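Local coordinates for protein FKBO (Streptomyces hygroscopicus, PDB 4BPS) that catalyses the hydrolysis of chorismate to a dihydroxylated cyclohexadiene carboxylic acid and pyruvate, a step in making the immunosuppressants FK506 and FK520, at residues Ser16-Pro20 against Asp96-Phe100; Asp35-Leu41 against Val75-Pro81; Thr64-Glu70 against Leu325-Asp329; Arg201-Glu205 against Leu279-Val284. One frame throughout, in Å; residues are numbered along the deposited sequence.

How the contacts relate
Contacts 1 and 2 are neighbours, with centres about 9 Å apart. They touch through Gln79 of contact 2, which is hydrogen-bonded to the backbone of Ser16 and Thr18 in contact 1. Along the chain, contact 2 is nested inside the loop closed by contact 1, and both lie away from the substrate site. Contact 3 lies about 25 Å from contact 2, centre to centre. Contacts 3 and 4 reach the same sheet on opposite sides of the chain's centre, about 33 Å apart between centres. Both come nearer the pocket. The side chain of Thr328 is about 8 Å from that of catalytic Glu338. In contact 4, Glu205 is about 4 Å from substrate-binding Arg228, between side chains.

Contact 1: residues Ser16-Pro20 against Asp96-Phe100; sequences SVTAP and DAYLF
Pro20 sets its CD over one face of the Tyr98 ring. This carbon lies over the middle of the face, 3.5 Å from the ring centroid and 6° off the normal, a CH-pi contact. Pro20 CG continues the cover toward the root of the ring, 3.8 Å from Tyr98 CG. The two side chains cross at about a right angle. The preceding residues follow the ring outward. Ala19 CA comes within 3.5 Å of Tyr98 CE2, and the methyl of Ala19 lies 3.7 Å from Tyr98 OH. The phenol therefore fills a shallow trough made by the extended backbone of 16-20. Its first torsion explains this: CG is anti to the carbonyl carbon (chi1 -58°), and the ring reaches across the incoming chain. At the outer end the bump is Val17. One branch, CG2, drops between the methyl of Ala97 (CG2 to CB 3.7 Å) and Tyr98 CE2 (4.1 Å). The segments share no hydrogen bond; the contact rests on packing and the CH-pi contact. A serine in place of Tyr98 would probably leave Pro20 CD and Ala19 without their aromatic bed and open a gap under the loop. The loop leads into strand 21-25, while Tyr98 begins strand 98-105. Strands 189-196 and 229-232 also pack here: Pro20 and Tyr98 both touch Leu232, Pro20 meets Leu194, and Tyr98 meets Ala196.

Contact 2: residues Asp35-Leu41 against Val75-Pro81; sequences DETVLGL and VWHAQRP
His77 ND1 donates to Thr37 OG1 at 2.7 Å, with the oxygen only 8° out of the ring plane. The hydroxyl in turn donates to Asp35 OD1, so a chain of hydrogen bonds runs from imidazole to carboxylate. Asp35 OD1 is gripped twice: Thr37 OG1 and Thr37 N reach it from the same face of the carboxylate. The backbone bond makes an Asx turn, laid over the type I turn from Asp35 to Val38. Thr37 OG1 can do both jobs because it lies between its own backbone N and carbonyl carbon (chi1 65°). The other carboxylate oxygen, Asp35 OD2, is 3.0 Å from His77 CE1.

Antiparallel strands 38-44 and 72-77 meet at a classic beta bulge. Trp76 O accepts from Leu39 N at 2.7 Å and from Gly40 N at 3.3 Å. Trp76 N donates to Gly40 O, and Ala78 N to Thr37 O. At the outer end two waters join Glu36 OE2 to Arg80, one at its backbone N and one at NE. Glu36 OE1 stays 4.3 Å from Arg80 NE, too far for a salt bridge. Between the polar groups, Val38 CG1 meets Val75 CG1 at 4.0 Å, and Leu39 packs on Ala78 and Pro81. The chemistry divides the contact. Direct bonds fix the turn and the His77 ring, whereas Glu36 and Arg80 are joined through water, and their attraction is likely to be softened by it.

Contact 3: residues Thr64-Glu70 against Leu325-Asp329; sequences TTTRDDE and LLHTD
Thr65 and His327 bring their backbones closest, CA to CA 4.6 Å, where a loop passes the end of strand 323-327. No backbone-to-backbone hydrogen bond joins the two segments. Thr65 CA instead points its hydrogen at His327 O, a nearly straight CA-H...O contact of 3.4 Å. The loop closes in a short 3-10 turn at 68-70.

Side chains supply the stronger links. Thr65 OG1 is anti to its own nitrogen (chi1 -161°), which places it to accept from His327 N at 3.0 Å, angle 168°. The same hydroxyl donates to Glu70 OE1 at 2.7 Å. Thr66 OG1 meets His327 ND1 at the ring edge, in its plane, at 2.7 Å. Leu326 CD2 packs against Thr65 CB, 3.7 Å away. One water bridges Glu70 O and Leu325 O, donating 2.7 Å bonds to both.

Arg303 adds to the polar cluster, salt-bridged to Glu70 OE2 and hydrogen-bonded to Thr66 OG1. Thr328 OG1 is hydrogen-bonded to Gly183 O. The Thr65 hydroxyl takes up the N-H of His327 on the side of strand 323-327 where the loop lies. The contact joins the loop between strands 57-62 and 72-77 to the sheet that also carries catalytic Glu338, on strand 337-343.

Contact 4: residues Arg201-Glu205 against Leu279-Val284; sequences RINIE and LRRHGV
A Schellman motif ends helix 276-281, and the turn that follows the helix presses His282 onto strand 201-204. Ile204 CG2 stands over the centre of the imidazole face, 3.8 Å from its centroid and 6° off the normal, in a CH-pi contact. CD2 and NE2 of the ring come up to the strand backbone: His282 CD2 is 3.6 Å from Ile204 CA, and His282 NE2 is 3.1 Å from Glu205 N. With chi1 at -72° the ring swings beside its own backbone N and out to the strand, while ND1 is hydrogen-bonded to Asn278 O.

In the Schellman motif Leu279 O accepts from Val284 N at 2.9 Å, and Gly283 N bonds to Arg280 O. Gly283 has positive phi (86°), where a CB would jam against the preceding carbonyl. This turn brings Val284 back to the strand, with CG2 3.9 Å from Ile202 CD1. Deeper in, Leu279 CD2 meets Ile204 CD1 at 3.8 Å. Were His282 replaced by an alanine, Ile204 CG2 would probably lose its aromatic partner and Asn278 O this mate. Strand 201-204 pairs with 229-232, and Leu240 of strand 239-249 touches both Ile204 and Leu279.

Contact 1: residues Ser16-Pro20 against Asp96-Phe100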
loop_
_atom_site.group_PDB
_atom_site.type_symbol
_atom_site.label_atom_id
_atom_site.label_comp_id
_atom_site.label_asym_id
_atom_site.label_seq_id
_atom_site.Cartn_x
_atom_site.Cartn_y
_atom_site.Cartn_z
ATOM N N SER A 16 13.662 -9.277 22.457
ATOM C CA SER A 16 13.333 -7.919 22.012
ATOM C C SER A 16 12.836 -7.969 20.551
ATOM O O SER A 16 13.526 -8.526 19.674
ATOM C CB SER A 16 14.559 -6.999 22.113
ATOM O OG SER A 16 15.067 -6.899 23.441
ATOM N N VAL A 17 11.655 -7.412 20.296
ATOM C CA VAL A 17 11.098 -7.398 18.958
ATOM C C VAL A 17 10.442 -6.056 18.700
ATOM O O VAL A 17 9.751 -5.507 19.565
ATOM C CB VAL A 17 10.083 -8.560 18.753
ATOM C CG1 VAL A 17 8.942 -8.478 19.754
ATOM C CG2 VAL A 17 9.556 -8.550 17.334
ATOM N N THR A 18 10.642 -5.545 17.487
ATOM C CA THR A 18 10.013 -4.299 17.039
ATOM C C THR A 18 9.244 -4.569 15.740
ATOM O O THR A 18 9.776 -5.133 14.786
ATOM C CB THR A 18 11.087 -3.221 16.799
ATOM O OG1 THR A 18 11.869 -3.056 17.986
ATOM C CG2 THR A 18 10.449 -1.886 16.396
ATOM N N ALA A 19 7.996 -4.126 15.716
ATOM C CA ALA A 19 7.129 -4.273 14.542
ATOM C C ALA A 19 7.482 -3.217 13.489
ATOM O O ALA A 19 8.099 -2.204 13.802
ATOM C CB ALA A 19 5.682 -4.140 14.960
ATOM N N PRO A 20 7.145 -3.468 12.212
ATOM C CA PRO A 20 7.587 -2.550 11.154
ATOM C C PRO A 20 7.050 -1.152 11.320
ATOM O O PRO A 20 5.938 -0.951 11.834
ATOM C CB PRO A 20 7.050 -3.193 9.873
ATOM C CG PRO A 20 6.915 -4.670 10.238
ATOM C CD PRO A 20 6.461 -4.654 11.669
ATOM N N ASP A 96 13.845 -11.730 12.575
ATOM C CA ASP A 96 13.250 -12.999 12.949
ATOM C C ASP A 96 11.723 -12.955 12.928
ATOM O O ASP A 96 11.092 -13.983 12.635
ATOM C CB ASP A 96 13.785 -13.488 14.286
ATOM C CG ASP A 96 15.217 -14.019 14.169
ATOM O OD1 ASP A 96 15.618 -14.504 13.084
ATOM O OD2 ASP A 96 15.956 -13.987 15.174
ATOM N N ALA A 97 11.124 -11.778 13.135
ATOM C CA ALA A 97 9.668 -11.668 13.233
ATOM C C ALA A 97 8.946 -11.126 11.998
ATOM O O ALA A 97 7.739 -11.386 11.859
ATOM C CB ALA A 97 9.298 -10.814 14.447
ATOM N N TYR A 98 9.631 -10.363 11.132
ATOM C CA TYR A 98 8.963 -9.692 10.011
ATOM C C TYR A 98 9.801 -9.760 8.738
ATOM O O TYR A 98 11.021 -9.924 8.777
ATOM C CB TYR A 98 8.641 -8.222 10.344
ATOM C CG TYR A 98 7.762 -8.098 11.562
ATOM C CD1 TYR A 98 6.385 -8.353 11.483
ATOM C CD2 TYR A 98 8.290 -7.762 12.809
ATOM C CE1 TYR A 98 5.583 -8.272 12.632
ATOM C CE2 TYR A 98 7.487 -7.685 13.938
ATOM C CZ TYR A 98 6.138 -7.923 13.839
ATOM O OH TYR A 98 5.306 -7.853 14.944
ATOM N N LEU A 99 9.121 -9.604 7.605
ATOM C CA LEU A 99 9.724 -9.700 6.268
ATOM C C LEU A 99 9.231 -8.513 5.426
ATOM O O LEU A 99 8.045 -8.164 5.469
ATOM C CB LEU A 99 9.259 -11.001 5.624
ATOM C CG LEU A 99 9.585 -11.301 4.164
ATOM C CD1 LEU A 99 11.056 -11.510 4.021
ATOM C CD2 LEU A 99 8.806 -12.552 3.649
ATOM N N PHE A 100 10.143 -7.912 4.663
ATOM C CA PHE A 100 9.833 -6.873 3.676
ATOM C C PHE A 100 10.293 -7.372 2.315
ATOM O O PHE A 100 11.416 -7.837 2.200
ATOM C CB PHE A 100 10.577 -5.582 4.031
ATOM C CG PHE A 100 10.384 -4.463 3.044
ATOM C CD1 PHE A 100 9.260 -3.669 3.091
ATOM C CD2 PHE A 100 11.337 -4.182 2.084
ATOM C CE1 PHE A 100 9.086 -2.614 2.185
ATOM C CE2 PHE A 100 11.156 -3.132 1.183
ATOM C CZ PHE A 100 10.030 -2.365 1.238
#

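Contact 2: residues Asp35-Leu41 against Val75-Pro81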
loop_
_atom_site.group_PDB
_atom_site.type_symbol
_atom_site.label_atom_id
_atom_site.label_comp_id
_atom_site.label_asym_id
_atom_site.label_seq_id
_atom_site.Cartn_x
_atom_site.Cartn_y
_atom_site.Cartn_z
ATOM N N ASP A 35 21.370 3.889 10.756
ATOM C CA ASP A 35 20.306 3.206 11.451
ATOM C C ASP A 35 20.188 1.740 10.992
ATOM O O ASP A 35 19.717 1.454 9.883
ATOM C CB ASP A 35 19.020 3.978 11.153
ATOM C CG ASP A 35 17.815 3.440 11.875
ATOM O OD1 ASP A 35 17.963 2.396 12.576
ATOM O OD2 ASP A 35 16.733 4.053 11.701
ATOM N N GLU A 36 20.577 0.810 11.864
ATOM C CA GLU A 36 20.616 -0.612 11.516
ATOM C C GLU A 36 19.215 -1.183 11.299
ATOM O O GLU A 36 19.097 -2.320 10.848
ATOM C CB GLU A 36 21.334 -1.440 12.586
ATOM C CG GLU A 36 20.606 -1.509 13.890
ATOM C CD GLU A 36 21.303 -2.362 14.943
ATOM O OE1 GLU A 36 22.474 -2.792 14.754
ATOM O OE2 GLU A 36 20.656 -2.614 15.984
ATOM N N THR A 37 18.169 -0.431 11.631
ATOM C CA THR A 37 16.817 -0.969 11.551
ATOM C C THR A 37 16.201 -0.899 10.152
ATOM O O THR A 37 15.074 -1.361 9.963
ATOM C CB THR A 37 15.873 -0.219 12.522
ATOM O OG1 THR A 37 15.732 1.143 12.112
ATOM C CG2 THR A 37 16.385 -0.284 13.975
ATOM N N VAL A 38 16.906 -0.347 9.171
ATOM C CA VAL A 38 16.354 -0.229 7.820
ATOM C C VAL A 38 16.126 -1.604 7.218
ATOM O O VAL A 38 17.033 -2.435 7.185
ATOM C CB VAL A 38 17.300 0.604 6.917
ATOM C CG1 VAL A 38 16.867 0.564 5.467
ATOM C CG2 VAL A 38 17.348 2.053 7.378
ATOM N N LEU A 39 14.906 -1.821 6.736
ATOM C CA LEU A 39 14.521 -3.048 6.050
ATOM C C LEU A 39 14.584 -2.843 4.547
ATOM O O LEU A 39 15.151 -3.666 3.854
ATOM C CB LEU A 39 13.097 -3.465 6.411
ATOM C CG LEU A 39 12.817 -4.340 7.601
ATOM C CD1 LEU A 39 11.323 -4.438 7.787
ATOM C CD2 LEU A 39 13.398 -5.742 7.355
ATOM N N GLY A 40 14.001 -1.760 4.045
ATOM C CA GLY A 40 13.918 -1.583 2.609
ATOM C C GLY A 40 13.448 -0.190 2.273
ATOM O O GLY A 40 13.011 0.546 3.160
ATOM N N LEU A 41 13.538 0.152 0.989
ATOM C CA LEU A 41 13.365 1.525 0.542
ATOM C C LEU A 41 12.613 1.571 -0.778
ATOM O O LEU A 41 12.941 0.830 -1.709
ATOM C CB LEU A 41 14.755 2.178 0.333
ATOM C CG LEU A 41 15.779 2.194 1.469
ATOM C CD1 LEU A 41 16.683 0.993 1.369
ATOM C CD2 LEU A 41 16.567 3.459 1.380
ATOM N N VAL A 75 10.947 4.689 3.621
ATOM C CA VAL A 75 11.867 3.730 4.219
ATOM C C VAL A 75 11.125 2.913 5.276
ATOM O O VAL A 75 10.548 3.479 6.204
ATOM C CB VAL A 75 13.081 4.427 4.874
ATOM C CG1 VAL A 75 14.096 3.384 5.316
ATOM C CG2 VAL A 75 13.730 5.456 3.917
ATOM N N TRP A 76 11.161 1.593 5.126
ATOM C CA TRP A 76 10.592 0.682 6.113
ATOM C C TRP A 76 11.693 0.189 7.041
ATOM O O TRP A 76 12.824 -0.097 6.612
ATOM C CB TRP A 76 9.833 -0.453 5.417
ATOM C CG TRP A 76 8.544 0.091 4.925
ATOM C CD1 TRP A 76 8.285 0.600 3.688
ATOM C CD2 TRP A 76 7.381 0.315 5.719
ATOM N NE1 TRP A 76 6.994 1.113 3.657
ATOM C CE2 TRP A 76 6.429 0.950 4.902
ATOM C CE3 TRP A 76 7.052 0.036 7.048
ATOM C CZ2 TRP A 76 5.159 1.297 5.372
ATOM C CZ3 TRP A 76 5.791 0.375 7.508
ATOM C CH2 TRP A 76 4.862 0.997 6.676
ATOM N N HIS A 77 11.332 0.099 8.310
ATOM C CA HIS A 77 12.223 -0.254 9.408
ATOM C C HIS A 77 11.583 -1.339 10.265
ATOM O O HIS A 77 10.349 -1.463 10.308
ATOM C CB HIS A 77 12.393 0.951 10.336
ATOM C CG HIS A 77 13.125 2.106 9.737
ATOM N ND1 HIS A 77 14.421 2.407 10.088
ATOM C CD2 HIS A 77 12.740 3.065 8.854
ATOM C CE1 HIS A 77 14.806 3.500 9.439
ATOM N NE2 HIS A 77 13.810 3.903 8.674
ATOM N N ALA A 78 12.408 -2.064 11.010
ATOM C CA ALA A 78 11.876 -2.847 12.130
ATOM C C ALA A 78 12.960 -2.958 13.188
ATOM O O ALA A 78 12.937 -2.222 14.164
ATOM C CB ALA A 78 11.380 -4.225 11.655
ATOM N N GLN A 79 13.884 -3.880 12.991
ATOM C CA GLN A 79 15.116 -3.927 13.762
ATOM C C GLN A 79 16.164 -4.496 12.822
ATOM O O GLN A 79 15.866 -4.747 11.651
ATOM C CB GLN A 79 14.958 -4.737 15.046
ATOM C CG GLN A 79 14.674 -6.195 14.875
ATOM C CD GLN A 79 14.112 -6.815 16.168
ATOM O OE1 GLN A 79 12.903 -7.071 16.257
ATOM N NE2 GLN A 79 14.978 -7.098 17.137
ATOM N N ARG A 80 17.393 -4.671 13.303
ATOM C CA ARG A 80 18.465 -5.132 12.443
ATOM C C ARG A 80 18.060 -6.373 11.645
ATOM O O ARG A 80 17.752 -7.395 12.230
ATOM C CB ARG A 80 19.667 -5.451 13.344
ATOM C CG ARG A 80 20.858 -6.048 12.613
ATOM C CD ARG A 80 22.062 -6.306 13.545
ATOM N NE ARG A 80 21.725 -7.016 14.795
ATOM C CZ ARG A 80 21.575 -8.341 14.900
ATOM N NH1 ARG A 80 21.742 -9.121 13.844
ATOM N NH2 ARG A 80 21.288 -8.901 16.075
ATOM N N PRO A 81 18.076 -6.300 10.308
ATOM C CA PRO A 81 17.711 -7.507 9.568
ATOM C C PRO A 81 18.745 -8.603 9.778
ATOM O O PRO A 81 19.960 -8.349 9.847
ATOM C CB PRO A 81 17.715 -7.040 8.114
ATOM C CG PRO A 81 17.366 -5.557 8.213
ATOM C CD PRO A 81 18.115 -5.113 9.435
HETATM O O HOH W 1 18.137 -3.743 15.971
HETATM O O HOH W 2 21.668 -5.028 16.983
#

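Contact 3: residues Thr64-Glu70 against Leu325-Asp329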
loop_
_atom_site.group_PDB
_atom_site.type_symbol
_atom_site.label_atom_id
_atom_site.label_comp_id
_atom_site.label_asym_id
_atom_site.label_seq_id
_atom_site.Cartn_x
_atom_site.Cartn_y
_atom_site.Cartn_z
ATOM N N THR A 64 5.759 7.538 -9.408
ATOM C CA THR A 64 4.493 7.885 -8.777
ATOM C C THR A 64 4.222 9.386 -8.704
ATOM O O THR A 64 3.191 9.796 -8.149
ATOM C CB THR A 64 4.407 7.285 -7.395
ATOM O OG1 THR A 64 5.639 7.573 -6.717
ATOM C CG2 THR A 64 4.170 5.771 -7.476
ATOM N N THR A 65 5.090 10.210 -9.301
ATOM C CA THR A 65 4.769 11.625 -9.434
ATOM C C THR A 65 5.456 12.227 -10.649
ATOM O O THR A 65 6.196 11.540 -11.343
ATOM C CB THR A 65 5.032 12.389 -8.121
ATOM O OG1 THR A 65 4.284 13.626 -8.173
ATOM C CG2 THR A 65 6.536 12.603 -7.902
ATOM N N THR A 66 5.159 13.496 -10.923
ATOM C CA THR A 66 5.539 14.128 -12.182
ATOM C C THR A 66 6.476 15.312 -12.009
ATOM O O THR A 66 6.844 15.933 -12.999
ATOM C CB THR A 66 4.295 14.579 -12.970
ATOM O OG1 THR A 66 3.577 15.531 -12.184
ATOM C CG2 THR A 66 3.401 13.393 -13.310
ATOM N N ARG A 67 6.855 15.635 -10.773
ATOM C CA ARG A 67 7.838 16.697 -10.513
ATOM C C ARG A 67 8.924 16.152 -9.591
ATOM O O ARG A 67 8.628 15.517 -8.563
ATOM C CB ARG A 67 7.210 17.886 -9.815
ATOM C CG ARG A 67 6.240 18.682 -10.648
ATOM C CD ARG A 67 5.653 19.785 -9.791
ATOM N NE ARG A 67 6.683 20.705 -9.302
ATOM C CZ ARG A 67 7.112 21.779 -9.959
ATOM N NH1 ARG A 67 6.589 22.090 -11.142
ATOM N NH2 ARG A 67 8.051 22.551 -9.427
ATOM N N ASP A 68 10.190 16.463 -9.892
ATOM C CA ASP A 68 11.287 15.993 -9.054
ATOM C C ASP A 68 11.208 16.549 -7.640
ATOM O O ASP A 68 11.655 15.897 -6.682
ATOM C CB ASP A 68 12.628 16.359 -9.673
ATOM C CG ASP A 68 13.054 15.388 -10.735
ATOM O OD1 ASP A 68 12.440 14.305 -10.800
ATOM O OD2 ASP A 68 14.021 15.701 -11.475
ATOM N N ASP A 69 10.631 17.741 -7.481
ATOM C CA ASP A 69 10.575 18.344 -6.145
ATOM C C ASP A 69 9.527 17.652 -5.243
ATOM O O ASP A 69 9.420 17.976 -4.064
ATOM C CB ASP A 69 10.444 19.877 -6.173
ATOM C CG ASP A 69 9.126 20.380 -6.719
ATOM O OD1 ASP A 69 8.188 19.604 -6.978
ATOM O OD2 ASP A 69 9.032 21.624 -6.884
ATOM N N GLU A 70 8.814 16.659 -5.778
ATOM C CA GLU A 70 7.918 15.823 -4.989
ATOM C C GLU A 70 8.513 14.448 -4.698
ATOM O O GLU A 70 7.870 13.614 -4.044
ATOM C CB GLU A 70 6.581 15.679 -5.718
ATOM C CG GLU A 70 5.843 16.989 -5.657
ATOM C CD GLU A 70 4.681 17.089 -6.615
ATOM O OE1 GLU A 70 4.560 16.247 -7.549
ATOM O OE2 GLU A 70 3.870 18.031 -6.418
ATOM N N LEU A 325 2.453 14.385 -0.909
ATOM C CA LEU A 325 1.487 14.399 -2.016
ATOM C C LEU A 325 2.181 13.912 -3.281
ATOM O O LEU A 325 3.312 14.300 -3.559
ATOM C CB LEU A 325 0.884 15.795 -2.223
ATOM C CG LEU A 325 -0.413 16.061 -1.437
ATOM C CD1 LEU A 325 -0.134 16.115 0.054
ATOM C CD2 LEU A 325 -1.103 17.328 -1.901
ATOM N N LEU A 326 1.498 13.052 -4.029
ATOM C CA LEU A 326 2.028 12.443 -5.249
ATOM C C LEU A 326 0.984 12.613 -6.351
ATOM O O LEU A 326 -0.175 12.254 -6.157
ATOM C CB LEU A 326 2.329 10.965 -5.011
ATOM C CG LEU A 326 3.482 10.683 -4.025
ATOM C CD1 LEU A 326 3.470 9.211 -3.603
ATOM C CD2 LEU A 326 4.827 11.062 -4.642
ATOM N N HIS A 327 1.418 13.117 -7.504
ATOM C CA HIS A 327 0.548 13.364 -8.633
ATOM C C HIS A 327 0.488 12.104 -9.487
ATOM O O HIS A 327 1.468 11.810 -10.204
ATOM C CB HIS A 327 1.092 14.530 -9.433
ATOM C CG HIS A 327 0.326 14.789 -10.673
ATOM N ND1 HIS A 327 0.915 15.265 -11.820
ATOM C CD2 HIS A 327 -0.986 14.595 -10.958
ATOM C CE1 HIS A 327 -0.011 15.377 -12.755
ATOM N NE2 HIS A 327 -1.169 14.972 -12.261
ATOM N N THR A 328 -0.602 11.345 -9.403
ATOM C CA THR A 328 -0.705 10.085 -10.126
ATOM C C THR A 328 -2.173 9.637 -10.149
ATOM O O THR A 328 -2.999 10.132 -9.387
ATOM C CB THR A 328 0.214 9.036 -9.474
ATOM O OG1 THR A 328 0.470 7.987 -10.416
ATOM C CG2 THR A 328 -0.389 8.475 -8.182
ATOM N N ASP A 329 -2.482 8.720 -11.056
ATOM C CA ASP A 329 -3.851 8.255 -11.246
ATOM C C ASP A 329 -4.311 7.265 -10.176
ATOM O O ASP A 329 -3.496 6.652 -9.468
ATOM C CB ASP A 329 -3.991 7.603 -12.615
ATOM C CG ASP A 329 -3.978 8.606 -13.777
ATOM O OD1 ASP A 329 -3.932 9.823 -13.571
ATOM O OD2 ASP A 329 -4.089 8.165 -14.925
HETATM O O HOH W 3 5.757 14.086 -2.351
HETATM O O HOH W 4 3.456 17.347 -3.583
#

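Contact 4: residues Arg201-Glu205 against Leu279-Val284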
loop_
_atom_site.group_PDB
_atom_site.type_symbol
_atom_site.label_atom_id
_atom_site.label_comp_id
_atom_site.label_asym_id
_atom_site.label_seq_id
_atom_site.Cartn_x
_atom_site.Cartn_y
_atom_site.Cartn_z
ATOM N N ARG A 201 -2.422 -10.564 13.464
ATOM C CA ARG A 201 -2.615 -9.855 12.210
ATOM C C ARG A 201 -4.121 -9.836 12.010
ATOM O O ARG A 201 -4.737 -10.861 11.696
ATOM C CB ARG A 201 -1.892 -10.561 11.053
ATOM C CG ARG A 201 -1.922 -9.800 9.705
ATOM C CD ARG A 201 -3.257 -9.939 8.909
ATOM N NE ARG A 201 -3.845 -11.302 8.853
ATOM C CZ ARG A 201 -3.470 -12.238 7.983
ATOM N NH1 ARG A 201 -2.556 -11.934 7.047
ATOM N NH2 ARG A 201 -4.057 -13.452 7.925
ATOM N N ILE A 202 -4.731 -8.677 12.263
ATOM C CA ILE A 202 -6.193 -8.541 12.238
ATOM C C ILE A 202 -6.582 -7.637 11.083
ATOM O O ILE A 202 -6.231 -6.462 11.052
ATOM C CB ILE A 202 -6.720 -7.959 13.566
ATOM C CG1 ILE A 202 -6.384 -8.877 14.750
ATOM C CG2 ILE A 202 -8.241 -7.747 13.475
ATOM C CD1 ILE A 202 -6.578 -8.212 16.116
ATOM N N ASN A 203 -7.299 -8.188 10.114
ATOM C CA ASN A 203 -7.774 -7.389 8.983
ATOM C C ASN A 203 -9.087 -6.727 9.369
ATOM O O ASN A 203 -9.961 -7.346 9.989
ATOM C CB ASN A 203 -7.886 -8.261 7.745
ATOM C CG ASN A 203 -6.529 -8.689 7.238
ATOM O OD1 ASN A 203 -5.557 -7.954 7.357
ATOM N ND2 ASN A 203 -6.454 -9.890 6.683
ATOM N N ILE A 204 -9.213 -5.462 8.990
ATOM C CA ILE A 204 -10.287 -4.601 9.447
ATOM C C ILE A 204 -11.062 -4.064 8.259
ATOM O O ILE A 204 -10.475 -3.567 7.283
ATOM C CB ILE A 204 -9.690 -3.430 10.285
ATOM C CG1 ILE A 204 -8.948 -4.012 11.504
ATOM C CG2 ILE A 204 -10.777 -2.467 10.723
ATOM C CD1 ILE A 204 -7.872 -3.083 12.082
ATOM N N GLU A 205 -12.389 -4.147 8.365
ATOM C CA GLU A 205 -13.293 -3.569 7.364
ATOM C C GLU A 205 -13.848 -2.226 7.850
ATOM O O GLU A 205 -13.681 -1.853 9.018
ATOM C CB GLU A 205 -14.435 -4.538 7.028
ATOM C CG GLU A 205 -13.942 -5.812 6.362
ATOM C CD GLU A 205 -13.235 -5.542 5.039
ATOM O OE1 GLU A 205 -13.887 -5.071 4.069
ATOM O OE2 GLU A 205 -12.003 -5.769 4.971
ATOM N N LEU A 279 -12.730 -0.421 15.826
ATOM C CA LEU A 279 -11.605 -1.238 16.264
ATOM C C LEU A 279 -12.063 -2.248 17.324
ATOM O O LEU A 279 -11.712 -3.429 17.243
ATOM C CB LEU A 279 -10.445 -0.354 16.726
ATOM C CG LEU A 279 -9.764 0.421 15.579
ATOM C CD1 LEU A 279 -8.550 1.141 16.108
ATOM C CD2 LEU A 279 -9.376 -0.438 14.385
ATOM N N ARG A 280 -12.910 -1.810 18.263
ATOM C CA ARG A 280 -13.440 -2.721 19.272
ATOM C C ARG A 280 -14.160 -3.890 18.632
ATOM O O ARG A 280 -14.005 -5.021 19.068
ATOM C CB ARG A 280 -14.401 -1.979 20.228
ATOM C CG ARG A 280 -14.889 -2.847 21.420
ATOM C CD ARG A 280 -16.039 -2.188 22.248
ATOM N NE ARG A 280 -17.314 -2.155 21.521
ATOM C CZ ARG A 280 -18.174 -3.172 21.463
ATOM N NH1 ARG A 280 -17.913 -4.313 22.106
ATOM N NH2 ARG A 280 -19.293 -3.062 20.755
ATOM N N ARG A 281 -14.964 -3.602 17.609
ATOM C CA ARG A 281 -15.742 -4.631 16.931
ATOM C C ARG A 281 -14.831 -5.629 16.208
ATOM O O ARG A 281 -15.265 -6.738 15.901
ATOM C CB ARG A 281 -16.789 -3.991 15.995
ATOM C CG ARG A 281 -18.072 -3.456 16.733
ATOM C CD ARG A 281 -19.003 -2.565 15.864
ATOM N NE ARG A 281 -20.274 -2.217 16.534
ATOM C CZ ARG A 281 -21.415 -2.926 16.445
ATOM N NH1 ARG A 281 -21.433 -4.046 15.710
ATOM N NH2 ARG A 281 -22.549 -2.542 17.107
ATOM N N HIS A 282 -13.583 -5.244 15.937
ATOM C CA HIS A 282 -12.595 -6.151 15.325
ATOM C C HIS A 282 -11.611 -6.729 16.350
ATOM O O HIS A 282 -10.638 -7.385 15.969
ATOM C CB HIS A 282 -11.816 -5.420 14.222
ATOM C CG HIS A 282 -12.630 -5.173 12.994
ATOM N ND1 HIS A 282 -13.512 -4.118 12.886
ATOM C CD2 HIS A 282 -12.714 -5.855 11.822
ATOM C CE1 HIS A 282 -14.089 -4.148 11.695
ATOM N NE2 HIS A 282 -13.623 -5.191 11.029
ATOM N N GLY A 283 -11.840 -6.482 17.640
ATOM C CA GLY A 283 -11.001 -7.064 18.676
ATOM C C GLY A 283 -9.751 -6.277 19.018
ATOM O O GLY A 283 -8.863 -6.802 19.676
ATOM N N VAL A 284 -9.679 -5.029 18.575
ATOM C CA VAL A 284 -8.540 -4.152 18.811
ATOM C C VAL A 284 -8.963 -3.139 19.880
ATOM O O VAL A 284 -10.028 -2.533 19.774
ATOM C CB VAL A 284 -8.143 -3.449 17.491
ATOM C CG1 VAL A 284 -7.028 -2.409 17.709
ATOM C CG2 VAL A 284 -7.714 -4.499 16.436
#